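Local coordinates for protein member of DUF4221 family (Bacteroides vulgatus, PDB 3S9J) that is of unknown function but belongs to the DUF4221 family and folds as a six-bladed beta-propeller, at residues Tyr280-Met285 / Lys329-Gly334. Sequence-based numbering, arbitrary orientation.
Sequences YRFAEM and KMSFVG
Tyr280 meets Val333 where two neighbouring blades of the six-bladed beta-propeller pack face to face: strand 278-284 is the second strand of its antiparallel four-stranded sheet, and strand 327-334 is the edge strand of the next. Measured end to end, residues 280-284 and 329-333 run 165° apart, close to antiparallel, and the nearest CA atoms, those of Tyr280 and Val333, lie 9.5 Å apart, a separation that fits sheets meeting through their side chains and rules out backbone pairing. At the Tyr280 end CG2 of Val333 comes to the rim of the ring, in its plane, 3.9 Å from CE2 and 4.0 Å from CD2. The branch of Val333 explains this: CG1 is anti to the backbone N (chi1 177°), which leaves CG2 to face the tyrosine. The phenol OH, meanwhile, is hydrogen-bonded to Asp273 on strand 266-273, which fixes the far end of the ring.

Two residues on, Phe282 again points at the neighbouring blade. Its outer carbon CZ approaches Ser331 OG at 3.8 Å, obliquely to the ring, and Ser331 CB lies 4.1 Å from the same carbon. The hydroxyl is satisfied by the carbonyl of Tyr328, so its meeting with Phe282 is a van der Waals one.

Glu284, next on this side, replaces apolar packing with a polar link. Its OE1 forms salt bridges with Lys302 and Arg266 and its OE2 a hydrogen bond with Tyr328 OH, while NZ of Lys329 bonds Thr298. Lys329 reaches over with its outer chain extended; Glu284 OE2 and Lys329 NZ stay 4.8 Å apart, and a water spans them, donating to OE2 at 2.7 Å and accepting from NZ at 2.8 Å.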
loop_
_atom_site.group_PDB
_atom_site.type_symbol
_atom_site.label_atom_id
_atom_site.label_comp_id
_atom_site.label_asym_id
_atom_site.label_seq_id
_atom_site.Cartn_x
_atom_site.Cartn_y
_atom_site.Cartn_z
ATOM N N TYR A 280 -6.026 -8.577 -6.982
ATOM C CA TYR A 280 -6.468 -9.019 -5.662
ATOM C C TYR A 280 -6.967 -7.801 -4.886
ATOM O O TYR A 280 -6.229 -6.818 -4.729
ATOM C CB TYR A 280 -5.334 -9.680 -4.880
ATOM C CG TYR A 280 -4.655 -10.797 -5.615
ATOM C CD1 TYR A 280 -5.326 -11.972 -5.897
ATOM C CD2 TYR A 280 -3.317 -10.689 -6.016
ATOM C CE1 TYR A 280 -4.716 -13.003 -6.603
ATOM C CE2 TYR A 280 -2.690 -11.731 -6.718
ATOM C CZ TYR A 280 -3.393 -12.888 -6.991
ATOM O OH TYR A 280 -2.797 -13.916 -7.703
ATOM N N ARG A 281 -8.191 -7.868 -4.378
ATOM C CA ARG A 281 -8.675 -6.846 -3.469
ATOM C C ARG A 281 -8.918 -7.463 -2.096
ATOM O O ARG A 281 -9.657 -8.452 -1.942
ATOM C CB ARG A 281 -9.954 -6.182 -3.991
ATOM C CG ARG A 281 -10.269 -4.907 -3.247
ATOM C CD ARG A 281 -11.557 -4.231 -3.689
ATOM N NE ARG A 281 -11.599 -2.872 -3.174
ATOM C CZ ARG A 281 -12.672 -2.105 -3.090
ATOM N NH1 ARG A 281 -13.874 -2.556 -3.473
ATOM N NH2 ARG A 281 -12.542 -0.882 -2.594
ATOM N N PHE A 282 -8.297 -6.878 -1.086
ATOM C CA PHE A 282 -8.457 -7.362 0.281
ATOM C C PHE A 282 -9.676 -6.675 0.919
ATOM O O PHE A 282 -9.904 -5.482 0.702
ATOM C CB PHE A 282 -7.200 -7.039 1.106
ATOM C CG PHE A 282 -6.009 -7.938 0.815
ATOM C CD1 PHE A 282 -5.426 -7.968 -0.450
ATOM C CD2 PHE A 282 -5.466 -8.732 1.801
ATOM C CE1 PHE A 282 -4.337 -8.789 -0.704
ATOM C CE2 PHE A 282 -4.385 -9.561 1.556
ATOM C CZ PHE A 282 -3.801 -9.575 0.287
ATOM N N ALA A 283 -10.429 -7.424 1.726
ATOM C CA ALA A 283 -11.608 -6.899 2.427
ATOM C C ALA A 283 -11.500 -7.275 3.896
ATOM O O ALA A 283 -11.183 -8.419 4.199
ATOM C CB ALA A 283 -12.865 -7.500 1.823
ATOM N N GLU A 284 -11.741 -6.311 4.783
ATOM C CA GLU A 284 -11.734 -6.546 6.209
ATOM C C GLU A 284 -13.160 -6.851 6.659
ATOM O O GLU A 284 -14.075 -6.100 6.360
ATOM C CB GLU A 284 -11.200 -5.327 6.962
ATOM C CG GLU A 284 -9.850 -4.835 6.474
ATOM C CD GLU A 284 -9.192 -3.783 7.366
ATOM O OE1 GLU A 284 -9.869 -3.106 8.182
ATOM O OE2 GLU A 284 -7.948 -3.643 7.257
HETATM N N MSE A 285 -13.322 -7.939 7.401
HETATM C CA MSE A 285 -14.622 -8.338 7.931
HETATM C C MSE A 285 -14.987 -7.508 9.143
HETATM O O MSE A 285 -14.109 -6.947 9.808
HETATM C CB MSE A 285 -14.606 -9.803 8.313
HETATM C CG MSE A 285 -14.293 -10.760 7.148
HETATM SE SE MSE A 285 -15.573 -10.717 5.715
HETATM C CE MSE A 285 -14.666 -9.554 4.445
ATOM N N LYS A 329 -1.050 -6.754 6.032
ATOM C CA LYS A 329 -0.404 -5.505 5.691
ATOM C C LYS A 329 1.071 -5.668 5.272
ATOM O O LYS A 329 1.734 -4.675 4.942
ATOM C CB LYS A 329 -0.572 -4.470 6.804
ATOM C CG LYS A 329 -2.052 -4.130 6.994
ATOM C CD LYS A 329 -2.274 -2.945 7.895
ATOM C CE LYS A 329 -3.747 -2.675 8.080
ATOM N NZ LYS A 329 -4.037 -1.500 8.986
HETATM N N MSE A 330 1.538 -6.921 5.251
HETATM C CA MSE A 330 2.771 -7.312 4.562
HETATM C C MSE A 330 2.457 -8.411 3.549
HETATM O O MSE A 330 2.536 -9.619 3.849
HETATM C CB MSE A 330 3.835 -7.768 5.545
HETATM C CG MSE A 330 4.564 -6.620 6.236
HETATM SE SE MSE A 330 6.212 -7.178 7.096
HETATM C CE MSE A 330 5.453 -8.315 8.495
ATOM N N SER A 331 2.005 -7.983 2.377
ATOM C CA SER A 331 1.644 -8.883 1.288
ATOM C C SER A 331 2.373 -8.418 0.022
ATOM O O SER A 331 2.650 -7.226 -0.124
ATOM C CB SER A 331 0.122 -8.894 1.052
ATOM O OG SER A 331 -0.543 -9.490 2.150
ATOM N N PHE A 332 2.691 -9.361 -0.857
ATOM C CA PHE A 332 3.267 -9.037 -2.160
ATOM C C PHE A 332 2.985 -10.124 -3.168
ATOM O O PHE A 332 2.720 -11.283 -2.818
ATOM C CB PHE A 332 4.774 -8.804 -2.066
ATOM C CG PHE A 332 5.605 -10.057 -1.843
ATOM C CD1 PHE A 332 5.907 -10.484 -0.543
ATOM C CD2 PHE A 332 6.139 -10.777 -2.907
ATOM C CE1 PHE A 332 6.676 -11.607 -0.312
ATOM C CE2 PHE A 332 6.921 -11.931 -2.682
ATOM C CZ PHE A 332 7.198 -12.339 -1.379
ATOM N N VAL A 333 3.014 -9.752 -4.437
ATOM C CA VAL A 333 2.867 -10.752 -5.505
ATOM C C VAL A 333 4.263 -11.109 -6.001
ATOM O O VAL A 333 5.039 -10.222 -6.375
ATOM C CB VAL A 333 2.049 -10.219 -6.673
ATOM C CG1 VAL A 333 1.977 -11.289 -7.835
ATOM C CG2 VAL A 333 0.635 -9.824 -6.203
ATOM N N GLY A 334 4.581 -12.399 -5.976
ATOM C CA GLY A 334 5.812 -12.949 -6.526
ATOM C C GLY A 334 5.536 -13.782 -7.755
ATOM O O GLY A 334 4.385 -13.969 -8.143
HETATM O O HOH W 1 -6.694 -1.427 8.024
#